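Side-chain contacts in sniffer CG10964-PA (Drosophila melanogaster, PDB 1SNY), which probably reduces carbonyl compounds with NADPH, as a member of the short-chain dehydrogenase/reductase family that binds its cofactor on a Rossmann fold: residues Gly36-Leu41 / Glu65-Asn70; Lys201-Asp206 / Ile212-Leu217; Val222-Gly227 / Leu233-Ser238. All blocks are in the same frame, centred on the assembly; numbering follows the deposited sequence. Where two conformers were deposited one is given.

Contact 1 of 3, residues Gly36-Leu41 / Glu65-Asn70; sequences GLVKAL and EDLAKN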
loop_
_atom_site.group_PDB
_atom_site.type_symbol
_atom_site.label_atom_id
_atom_site.label_comp_id
_atom_site.label_asym_id
_atom_site.label_seq_id
_atom_site.Cartn_x
_atom_site.Cartn_y
_atom_site.Cartn_z
ATOM N N GLY A 36 25.211 -7.879 -0.007
ATOM C CA GLY A 36 25.285 -9.241 -0.498
ATOM C C GLY A 36 25.161 -9.286 -2.005
ATOM O O GLY A 36 25.847 -10.069 -2.670
ATOM N N LEU A 37 24.284 -8.442 -2.544
ATOM C CA LEU A 37 24.068 -8.381 -3.983
ATOM C C LEU A 37 25.314 -7.856 -4.673
ATOM O O LEU A 37 25.704 -8.360 -5.722
ATOM C CB LEU A 37 22.876 -7.477 -4.312
ATOM C CG LEU A 37 21.475 -7.977 -3.953
ATOM C CD1 LEU A 37 20.462 -6.883 -4.258
ATOM C CD2 LEU A 37 21.150 -9.234 -4.746
ATOM N N VAL A 38 25.931 -6.831 -4.090
ATOM C CA VAL A 38 27.147 -6.259 -4.663
ATOM C C VAL A 38 28.177 -7.367 -4.863
ATOM O O VAL A 38 28.679 -7.567 -5.968
ATOM C CB VAL A 38 27.761 -5.184 -3.737
ATOM C CG1 VAL A 38 29.052 -4.654 -4.336
ATOM C CG2 VAL A 38 26.779 -4.054 -3.532
ATOM N N LYS A 39 28.474 -8.098 -3.793
ATOM C CA LYS A 39 29.452 -9.174 -3.860
ATOM C C LYS A 39 29.070 -10.239 -4.880
ATOM O O LYS A 39 29.915 -10.706 -5.639
ATOM C CB LYS A 39 29.628 -9.819 -2.482
ATOM C CG LYS A 39 30.124 -8.864 -1.410
ATOM C CD LYS A 39 30.250 -9.570 -0.069
ATOM C CE LYS A 39 30.690 -8.610 1.024
ATOM N NZ LYS A 39 30.711 -9.274 2.359
ATOM N N ALA A 40 27.800 -10.624 -4.900
ATOM C CA ALA A 40 27.343 -11.639 -5.840
ATOM C C ALA A 40 27.472 -11.149 -7.280
ATOM O O ALA A 40 27.723 -11.938 -8.188
ATOM C CB ALA A 40 25.897 -12.013 -5.548
ATOM N N LEU A 41 27.291 -9.848 -7.484
ATOM C CA LEU A 41 27.395 -9.271 -8.819
ATOM C C LEU A 41 28.832 -9.376 -9.305
ATOM O O LEU A 41 29.087 -9.660 -10.479
ATOM C CB LEU A 41 26.951 -7.806 -8.802
ATOM C CG LEU A 41 25.440 -7.580 -8.682
ATOM C CD1 LEU A 41 25.159 -6.125 -8.368
ATOM C CD2 LEU A 41 24.759 -8.001 -9.977
ATOM N N GLU A 65 33.175 0.379 1.289
ATOM C CA GLU A 65 34.235 1.314 0.935
ATOM C C GLU A 65 35.505 0.538 0.593
ATOM O O GLU A 65 36.322 0.982 -0.217
ATOM C CB GLU A 65 34.490 2.269 2.103
ATOM C CG GLU A 65 35.539 3.332 1.839
ATOM C CD GLU A 65 35.277 4.105 0.565
ATOM O OE1 GLU A 65 35.559 3.564 -0.525
ATOM O OE2 GLU A 65 34.782 5.249 0.654
ATOM N N ASP A 66 35.659 -0.627 1.215
ATOM C CA ASP A 66 36.816 -1.478 0.981
ATOM C C ASP A 66 36.653 -2.191 -0.355
ATOM O O ASP A 66 37.607 -2.316 -1.122
ATOM C CB ASP A 66 36.954 -2.494 2.105
ATOM N N LEU A 67 35.441 -2.664 -0.627
ATOM C CA LEU A 67 35.160 -3.347 -1.884
ATOM C C LEU A 67 35.416 -2.382 -3.032
ATOM O O LEU A 67 35.844 -2.786 -4.114
ATOM C CB LEU A 67 33.703 -3.814 -1.932
ATOM C CG LEU A 67 33.275 -4.947 -0.999
ATOM C CD1 LEU A 67 31.778 -5.163 -1.126
ATOM C CD2 LEU A 67 34.027 -6.221 -1.352
ATOM N N ALA A 68 35.148 -1.103 -2.785
ATOM C CA ALA A 68 35.343 -0.061 -3.784
ATOM C C ALA A 68 36.826 0.122 -4.080
ATOM O O ALA A 68 37.238 0.197 -5.239
ATOM C CB ALA A 68 34.749 1.251 -3.289
ATOM N N LYS A 69 37.623 0.189 -3.019
ATOM C CA LYS A 69 39.062 0.365 -3.153
ATOM C C LYS A 69 39.723 -0.827 -3.837
ATOM O O LYS A 69 40.894 -0.764 -4.205
ATOM C CB LYS A 69 39.690 0.594 -1.776
ATOM C CG LYS A 69 39.264 1.900 -1.120
ATOM C CD LYS A 69 40.059 2.178 0.142
ATOM C CE LYS A 69 39.771 3.571 0.676
ATOM N NZ LYS A 69 40.586 3.885 1.882
ATOM N N ASN A 70 38.972 -1.909 -4.009
ATOM C CA ASN A 70 39.494 -3.108 -4.654
ATOM C C ASN A 70 38.827 -3.380 -5.997
ATOM O O ASN A 70 39.339 -4.147 -6.812
ATOM C CB ASN A 70 39.314 -4.319 -3.739
ATOM C CG ASN A 70 40.377 -4.401 -2.667
ATOM O OD1 ASN A 70 40.656 -3.422 -1.975
ATOM N ND2 ASN A 70 40.978 -5.577 -2.520
#
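The side chain of L67 reaches across from one helix and sets its CD1 methyl over the meeting place of two neighbours on the other, V38 and K39. CD1 of L67 lies 4.2 Å from CG1 of V38 and 4.1 Å from CG of K39, so one branch makes both contacts. The chi1 of L67 is -69°, with CG anti to the carbonyl carbon, and CD1 then continues the chain away from CA (chi2 175°), which carries this methyl across to the other helix. The K39 chain passes the leucine at about a right angle and offers its second methylene, CG; extended beyond CG, it takes its ammonium on to a salt bridge with E63, earlier on the helix that bears L67. An apolar touch near the root of the lysine is thus followed by an ionic one at its end. The two helices, 32-42 and 62-70, are the connections after strands 23-26 and 50-55 in the first half of the Rossmann fold, where they pack beside each other against the parallel sheet. The contact between them is small, three side chains meeting where the nearest CA atoms, of K39 and L67, are 8.4 Å apart, and two of the three also touch the sheet: both V38 and L67 rest on I74 of strand 74-78, while V38 also covers L51 and T53 of strand 50-55. V38 is the buried member of the trio, whereas K39 and L67 remain partly open to solvent. On another side of helix 32-42, L37 packs against T239, I242 and V243 of helix 235-248.

Contact 2 of 3, residues Lys201-Asp206 / Ile212-Leu217; sequences KSLSVD and IMCVSL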
loop_
_atom_site.group_PDB
_atom_site.type_symbol
_atom_site.label_atom_id
_atom_site.label_comp_id
_atom_site.label_asym_id
_atom_site.label_seq_id
_atom_site.Cartn_x
_atom_site.Cartn_y
_atom_site.Cartn_z
ATOM N N LYS A 201 3.263 -3.308 -10.438
ATOM C CA LYS A 201 2.324 -3.686 -11.500
ATOM C C LYS A 201 2.057 -2.493 -12.412
ATOM O O LYS A 201 2.136 -2.617 -13.629
ATOM C CB LYS A 201 1.009 -4.210 -10.900
ATOM C CG LYS A 201 0.048 -4.812 -11.928
ATOM C CD LYS A 201 0.673 -6.021 -12.620
ATOM C CE LYS A 201 -0.323 -6.760 -13.520
ATOM N NZ LYS A 201 -1.360 -7.497 -12.739
ATOM N N SER A 202 1.763 -1.326 -11.844
ATOM C CA SER A 202 1.515 -0.160 -12.692
ATOM C C SER A 202 2.737 0.217 -13.519
ATOM O O SER A 202 2.611 0.567 -14.694
ATOM C CB SER A 202 1.062 1.053 -11.867
ATOM O OG SER A 202 -0.341 1.034 -11.684
ATOM N N LEU A 203 3.917 0.155 -12.917
ATOM C CA LEU A 203 5.118 0.485 -13.672
ATOM C C LEU A 203 5.276 -0.476 -14.860
ATOM O O LEU A 203 5.649 -0.049 -15.949
ATOM C CB LEU A 203 6.358 0.424 -12.776
ATOM C CG LEU A 203 6.574 1.577 -11.786
ATOM C CD1 LEU A 203 7.617 1.177 -10.761
ATOM C CD2 LEU A 203 7.014 2.836 -12.546
ATOM N N SER A 204 4.975 -1.760 -14.659
ATOM C CA SER A 204 5.112 -2.746 -15.743
ATOM C C SER A 204 4.240 -2.401 -16.949
ATOM O O SER A 204 4.664 -2.557 -18.106
ATOM C CB SER A 204 4.759 -4.154 -15.251
ATOM O OG SER A 204 3.358 -4.297 -15.067
ATOM N N VAL A 205 3.026 -1.928 -16.683
ATOM C CA VAL A 205 2.102 -1.550 -17.748
ATOM C C VAL A 205 2.547 -0.255 -18.423
ATOM O O VAL A 205 2.639 -0.171 -19.652
ATOM C CB VAL A 205 0.667 -1.355 -17.193
ATOM C CG1 VAL A 205 -0.269 -0.907 -18.309
ATOM C CG2 VAL A 205 0.173 -2.645 -16.567
ATOM N N ASP A 206 2.843 0.755 -17.610
ATOM C CA ASP A 206 3.256 2.052 -18.126
ATOM C C ASP A 206 4.584 2.066 -18.882
ATOM O O ASP A 206 4.767 2.872 -19.792
ATOM C CB ASP A 206 3.325 3.084 -16.988
ATOM C CG ASP A 206 1.979 3.313 -16.316
ATOM O OD1 ASP A 206 0.958 2.808 -16.824
ATOM O OD2 ASP A 206 1.943 4.007 -15.276
ATOM N N ILE A 212 10.625 -1.848 -20.669
ATOM C CA ILE A 212 11.397 -1.830 -19.434
ATOM C C ILE A 212 10.680 -2.765 -18.470
ATOM O O ILE A 212 9.514 -2.559 -18.148
ATOM C CB ILE A 212 11.461 -0.410 -18.810
ATOM C CG1 ILE A 212 12.186 0.541 -19.762
ATOM C CG2 ILE A 212 12.175 -0.469 -17.453
ATOM C CD1 ILE A 212 12.170 2.009 -19.305
HETATM N N MSE A 213 11.383 -3.794 -18.023
HETATM C CA MSE A 213 10.817 -4.789 -17.121
HETATM C C MSE A 213 10.746 -4.314 -15.669
HETATM O O MSE A 213 11.664 -3.656 -15.180
HETATM C CB MSE A 213 11.658 -6.072 -17.209
HETATM C CG MSE A 213 11.131 -7.255 -16.410
HETATM SE SE MSE A 213 12.230 -8.834 -16.655
HETATM C CE MSE A 213 13.509 -8.523 -15.245
ATOM N N CYS A 214 9.643 -4.620 -14.991
ATOM C CA CYS A 214 9.511 -4.263 -13.583
ATOM C C CYS A 214 8.938 -5.444 -12.832
ATOM O O CYS A 214 7.905 -6.004 -13.218
ATOM C CB CYS A 214 8.614 -3.041 -13.371
ATOM S SG CYS A 214 8.627 -2.497 -11.626
ATOM N N VAL A 215 9.619 -5.840 -11.767
ATOM C CA VAL A 215 9.160 -6.966 -10.982
ATOM C C VAL A 215 9.428 -6.733 -9.514
ATOM O O VAL A 215 10.377 -6.033 -9.149
ATOM C CB VAL A 215 9.896 -8.280 -11.375
ATOM C CG1 VAL A 215 9.786 -8.531 -12.881
ATOM C CG2 VAL A 215 11.353 -8.195 -10.953
ATOM N N SER A 216 8.574 -7.307 -8.675
ATOM C CA SER A 216 8.767 -7.240 -7.238
ATOM C C SER A 216 9.407 -8.574 -6.903
ATOM O O SER A 216 9.017 -9.611 -7.450
ATOM C CB SER A 216 7.437 -7.128 -6.496
ATOM O OG SER A 216 6.918 -5.816 -6.579
ATOM N N LEU A 217 10.382 -8.563 -6.009
ATOM C CA LEU A 217 11.041 -9.804 -5.662
ATOM C C LEU A 217 11.230 -9.959 -4.162
ATOM O O LEU A 217 11.679 -9.046 -3.472
ATOM C CB LEU A 217 12.395 -9.893 -6.397
ATOM C CG LEU A 217 13.223 -11.177 -6.257
ATOM C CD1 LEU A 217 14.013 -11.413 -7.537
ATOM C CD2 LEU A 217 14.154 -11.084 -5.059
HETATM O O HOH W 1 7.079 -3.397 -19.100
#
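In the beta-alpha-beta unit that joins the adjacent parallel strands 167-171 and 213-217, helix 187-207 lies close against the strand it leads into, and it does so through C214. The cysteine turns its side chain toward the helix, with SG anti to the backbone N (chi1 -173°). In the conformer described, one of two, SG sits 3.9 Å from CB of L203 and equally near its CD1, nestled along the leucine. S204 approaches by its backbone: its N is 4.1 Å from CB of C214, and the CA atoms of S204 and C214 are 5.1 Å apart, consistent with the small size of both residues. The serine hydroxyl is instead given back to its own helix, OG of S204 donating to O of K201 over 2.5 Å, tilted only slightly from the carbonyl plane; that oxygen also accepts from V205 N. Toward the start of the strand, one water donates to O of S204 and to O of I212, 2.7 Å from each, bridging helix and strand. At the other end of the strand, S216 OG bonds to N197 and T200 of the same helix. I212 packs on helix 124-155, strand 167-171 runs alongside, and K201, S202 and D206 hydrogen-bond to the second subunit.

Contact 3 of 3, residues Val222-Gly227 / Leu233-Ser238; sequences VKTDMG and LDVPTS. With NAP (NADP nicotinamide-adenine-dinucleotide phosphate), chain B.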
loop_
_atom_site.group_PDB
_atom_site.type_symbol
_atom_site.label_atom_id
_atom_site.label_comp_id
_atom_site.label_asym_id
_atom_site.label_seq_id
_atom_site.Cartn_x
_atom_site.Cartn_y
_atom_site.Cartn_z
ATOM N N VAL A 222 15.922 -13.978 4.985
ATOM C CA VAL A 222 17.378 -13.969 5.127
ATOM C C VAL A 222 17.865 -13.426 6.468
ATOM O O VAL A 222 17.256 -12.526 7.043
ATOM C CB VAL A 222 18.021 -13.132 3.997
ATOM C CG1 VAL A 222 19.536 -13.293 4.014
ATOM C CG2 VAL A 222 17.444 -13.553 2.654
ATOM N N LYS A 223 18.983 -13.971 6.944
ATOM C CA LYS A 223 19.560 -13.566 8.221
ATOM C C LYS A 223 20.331 -12.248 8.210
ATOM O O LYS A 223 21.558 -12.241 8.281
ATOM C CB LYS A 223 20.482 -14.662 8.763
ATOM C CG LYS A 223 19.778 -15.941 9.165
ATOM C CD LYS A 223 20.723 -16.874 9.904
ATOM C CE LYS A 223 21.929 -17.243 9.054
ATOM N NZ LYS A 223 22.868 -18.144 9.785
ATOM N N THR A 224 19.608 -11.137 8.126
ATOM C CA THR A 224 20.227 -9.815 8.153
ATOM C C THR A 224 19.719 -9.147 9.424
ATOM O O THR A 224 18.999 -9.770 10.203
ATOM C CB THR A 224 19.794 -8.954 6.958
ATOM O OG1 THR A 224 18.377 -8.738 7.019
ATOM C CG2 THR A 224 20.155 -9.640 5.649
ATOM N N ASP A 225 20.079 -7.885 9.636
ATOM C CA ASP A 225 19.618 -7.179 10.823
ATOM C C ASP A 225 18.088 -7.150 10.858
ATOM O O ASP A 225 17.480 -7.177 11.931
ATOM C CB ASP A 225 20.179 -5.752 10.855
ATOM C CG ASP A 225 21.694 -5.724 11.005
ATOM O OD1 ASP A 225 22.221 -6.471 11.860
ATOM O OD2 ASP A 225 22.359 -4.949 10.280
HETATM N N MSE A 226 17.467 -7.107 9.682
HETATM C CA MSE A 226 16.009 -7.089 9.593
HETATM C C MSE A 226 15.440 -8.502 9.670
HETATM O O MSE A 226 14.486 -8.759 10.402
HETATM C CB MSE A 226 15.555 -6.438 8.281
HETATM C CG MSE A 226 14.039 -6.441 8.098
HETATM SE SE MSE A 226 13.434 -5.638 6.434
HETATM C CE MSE A 226 13.826 -3.793 6.859
ATOM N N GLY A 227 16.032 -9.416 8.909
ATOM C CA GLY A 227 15.561 -10.790 8.897
ATOM C C GLY A 227 15.737 -11.520 10.214
ATOM O O GLY A 227 14.919 -12.376 10.567
ATOM N N LEU A 233 17.759 -18.657 5.449
ATOM C CA LEU A 233 18.745 -18.345 4.422
ATOM C C LEU A 233 19.804 -17.356 4.902
ATOM O O LEU A 233 19.535 -16.497 5.741
ATOM C CB LEU A 233 18.047 -17.768 3.189
ATOM C CG LEU A 233 17.001 -18.629 2.473
ATOM C CD1 LEU A 233 16.319 -17.799 1.391
ATOM C CD2 LEU A 233 17.661 -19.859 1.864
ATOM N N ASP A 234 21.014 -17.492 4.368
ATOM C CA ASP A 234 22.097 -16.582 4.708
ATOM C C ASP A 234 22.171 -15.575 3.561
ATOM O O ASP A 234 21.472 -15.726 2.560
ATOM C CB ASP A 234 23.424 -17.337 4.855
ATOM C CG ASP A 234 23.842 -18.045 3.582
ATOM O OD1 ASP A 234 23.950 -17.377 2.536
ATOM O OD2 ASP A 234 24.069 -19.272 3.634
ATOM N N VAL A 235 23.008 -14.554 3.697
ATOM C CA VAL A 235 23.118 -13.535 2.658
ATOM C C VAL A 235 23.604 -14.037 1.291
ATOM O O VAL A 235 22.950 -13.801 0.272
ATOM C CB VAL A 235 24.030 -12.375 3.119
ATOM C CG1 VAL A 235 24.089 -11.303 2.046
ATOM C CG2 VAL A 235 23.504 -11.793 4.422
ATOM N N PRO A 236 24.757 -14.730 1.246
ATOM C CA PRO A 236 25.284 -15.238 -0.030
ATOM C C PRO A 236 24.332 -16.187 -0.758
ATOM O O PRO A 236 24.217 -16.146 -1.985
ATOM C CB PRO A 236 26.577 -15.935 0.386
ATOM C CG PRO A 236 27.014 -15.145 1.574
ATOM C CD PRO A 236 25.715 -14.983 2.333
ATOM N N THR A 237 23.654 -17.042 0.002
ATOM C CA THR A 237 22.722 -18.000 -0.579
ATOM C C THR A 237 21.567 -17.279 -1.263
ATOM O O THR A 237 21.201 -17.599 -2.399
ATOM C CB THR A 237 22.147 -18.942 0.497
ATOM O OG1 THR A 237 23.218 -19.641 1.143
ATOM C CG2 THR A 237 21.196 -19.953 -0.131
ATOM N N SER A 238 20.990 -16.308 -0.564
ATOM C CA SER A 238 19.873 -15.550 -1.107
ATOM C C SER A 238 20.308 -14.686 -2.279
ATOM O O SER A 238 19.807 -14.843 -3.392
ATOM C CB SER A 238 19.251 -14.662 -0.023
ATOM O OG SER A 238 18.213 -13.863 -0.564
HETATM P PA NAP B . 18.781 -4.053 6.495
HETATM O O1A NAP B . 18.153 -3.328 7.528
HETATM O O2A NAP B . 19.969 -4.976 6.664
HETATM O O5B NAP B . 19.217 -3.053 5.326
HETATM C C5B NAP B . 18.318 -1.984 4.928
HETATM C C4B NAP B . 19.240 -1.154 3.980
HETATM O O4B NAP B . 18.407 -0.008 3.480
HETATM C C3B NAP B . 20.447 -0.448 4.674
HETATM O O3B NAP B . 21.525 -0.443 3.725
HETATM C C2B NAP B . 19.895 0.925 4.994
HETATM O O2B NAP B . 20.845 1.956 5.228
HETATM C C1B NAP B . 19.023 1.226 3.755
HETATM N N9A NAP B . 18.099 2.302 4.076
HETATM C C8A NAP B . 17.054 2.396 4.973
HETATM N N7A NAP B . 16.449 3.578 4.978
HETATM C C5A NAP B . 17.149 4.296 4.020
HETATM C C6A NAP B . 16.978 5.620 3.577
HETATM N N6A NAP B . 16.056 6.518 4.009
HETATM N N1A NAP B . 17.856 6.074 2.575
HETATM C C2A NAP B . 18.855 5.238 2.048
HETATM N N3A NAP B . 19.046 3.931 2.472
HETATM C C4A NAP B . 18.168 3.506 3.458
HETATM O O3 NAP B . 17.697 -4.943 5.769
HETATM P PN NAP B . 17.767 -5.990 4.594
HETATM O O1N NAP B . 17.366 -7.324 5.071
HETATM O O2N NAP B . 19.129 -5.871 4.005
HETATM O O5D NAP B . 16.628 -5.471 3.623
HETATM C C5D NAP B . 16.896 -5.323 2.186
HETATM C C4D NAP B . 15.563 -5.253 1.464
HETATM O O4D NAP B . 14.953 -6.570 1.437
HETATM C C3D NAP B . 14.485 -4.321 2.107
HETATM O O3D NAP B . 13.765 -3.590 1.086
HETATM C C2D NAP B . 13.620 -5.301 2.885
HETATM O O2D NAP B . 12.327 -4.811 3.166
HETATM C C1D NAP B . 13.598 -6.481 1.989
HETATM N N1N NAP B . 13.389 -7.806 2.612
HETATM C C2N NAP B . 14.254 -8.411 3.580
HETATM C C3N NAP B . 13.897 -9.680 4.063
HETATM C C7N NAP B . 14.790 -10.375 5.100
HETATM O O7N NAP B . 14.425 -11.474 5.477
HETATM N N7N NAP B . 15.879 -9.809 5.546
HETATM C C4N NAP B . 12.686 -10.366 3.598
HETATM C C5N NAP B . 11.871 -9.716 2.639
HETATM C C6N NAP B . 12.207 -8.434 2.135
HETATM P P2B NAP B . 21.427 2.320 6.719
HETATM O O1X NAP B . 22.507 1.274 7.009
HETATM O O2X NAP B . 21.966 3.692 6.485
HETATM O O3X NAP B . 20.267 2.219 7.699
#
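V222 is held between cofactor and helix in the loop that follows strand 213-217 of this Rossmann fold, and its two methyls make the tight part of the contact. CG2 of V222 presses on S238, only 3.4 Å from its CB, closer than carbons usually pack, while CG1 lies 3.4 Å from O of D234. A single beta bridge aligns V222 with L233, and K223 N donates to O of L233 over 2.9 Å. On the NADP side, V222 N holds the nicotinamide carboxamide by O7N at 3.0 Å. T224 continues this grip: with chi1 at 62°, its OG1 stands between its own N and carbonyl carbon. From there T224 OG1 donates to NADP O1N, on the pyrophosphate, at 2.6 Å. T224 OG1 also accepts an almost straight bond (175°) from G227 N at 3.1 Å, an ST motif. A valine in its place would probably leave both O1N and G227 N without their hydroxyl partner and let the loop shift under the pyrophosphate. The methyl of T224 meanwhile meets V235. The solvent side is looser. K223 lays its inner methylenes beside O of L233, but its exposed NZ remains 6.4 Å from OD2 of D234, too far for a salt bridge. That aspartate serves the helix instead, as its N-cap: OD1 of D234 takes the N-H of T237 at 2.6 Å, with an angle of 166° at the hydrogen.

Overall arrangement
The three contacts illustrate how one fold uses different chemistry at different depths. Contact 2 is fully buried, a close helix-on-strand fit with one water bridging two backbone carbonyls; contacts 1 and 3 are only partly buried. Contact 1 joins two helices by sparse apolar touches, with a lysine salt-bridged to E63 just beyond it, whereas contact 3 combines close packing of V222 with one backbone hydrogen bond across it, and its loop also binds NADP. Contacts 1 and 3 are neighbours, their centres about 17 Å apart, and meet where G36 CA of helix 32-42 lies 3.5 Å from V235 CG1 of helix 235-248. Contact 2 lies across the chain's centre from both, where its helix faces the second subunit.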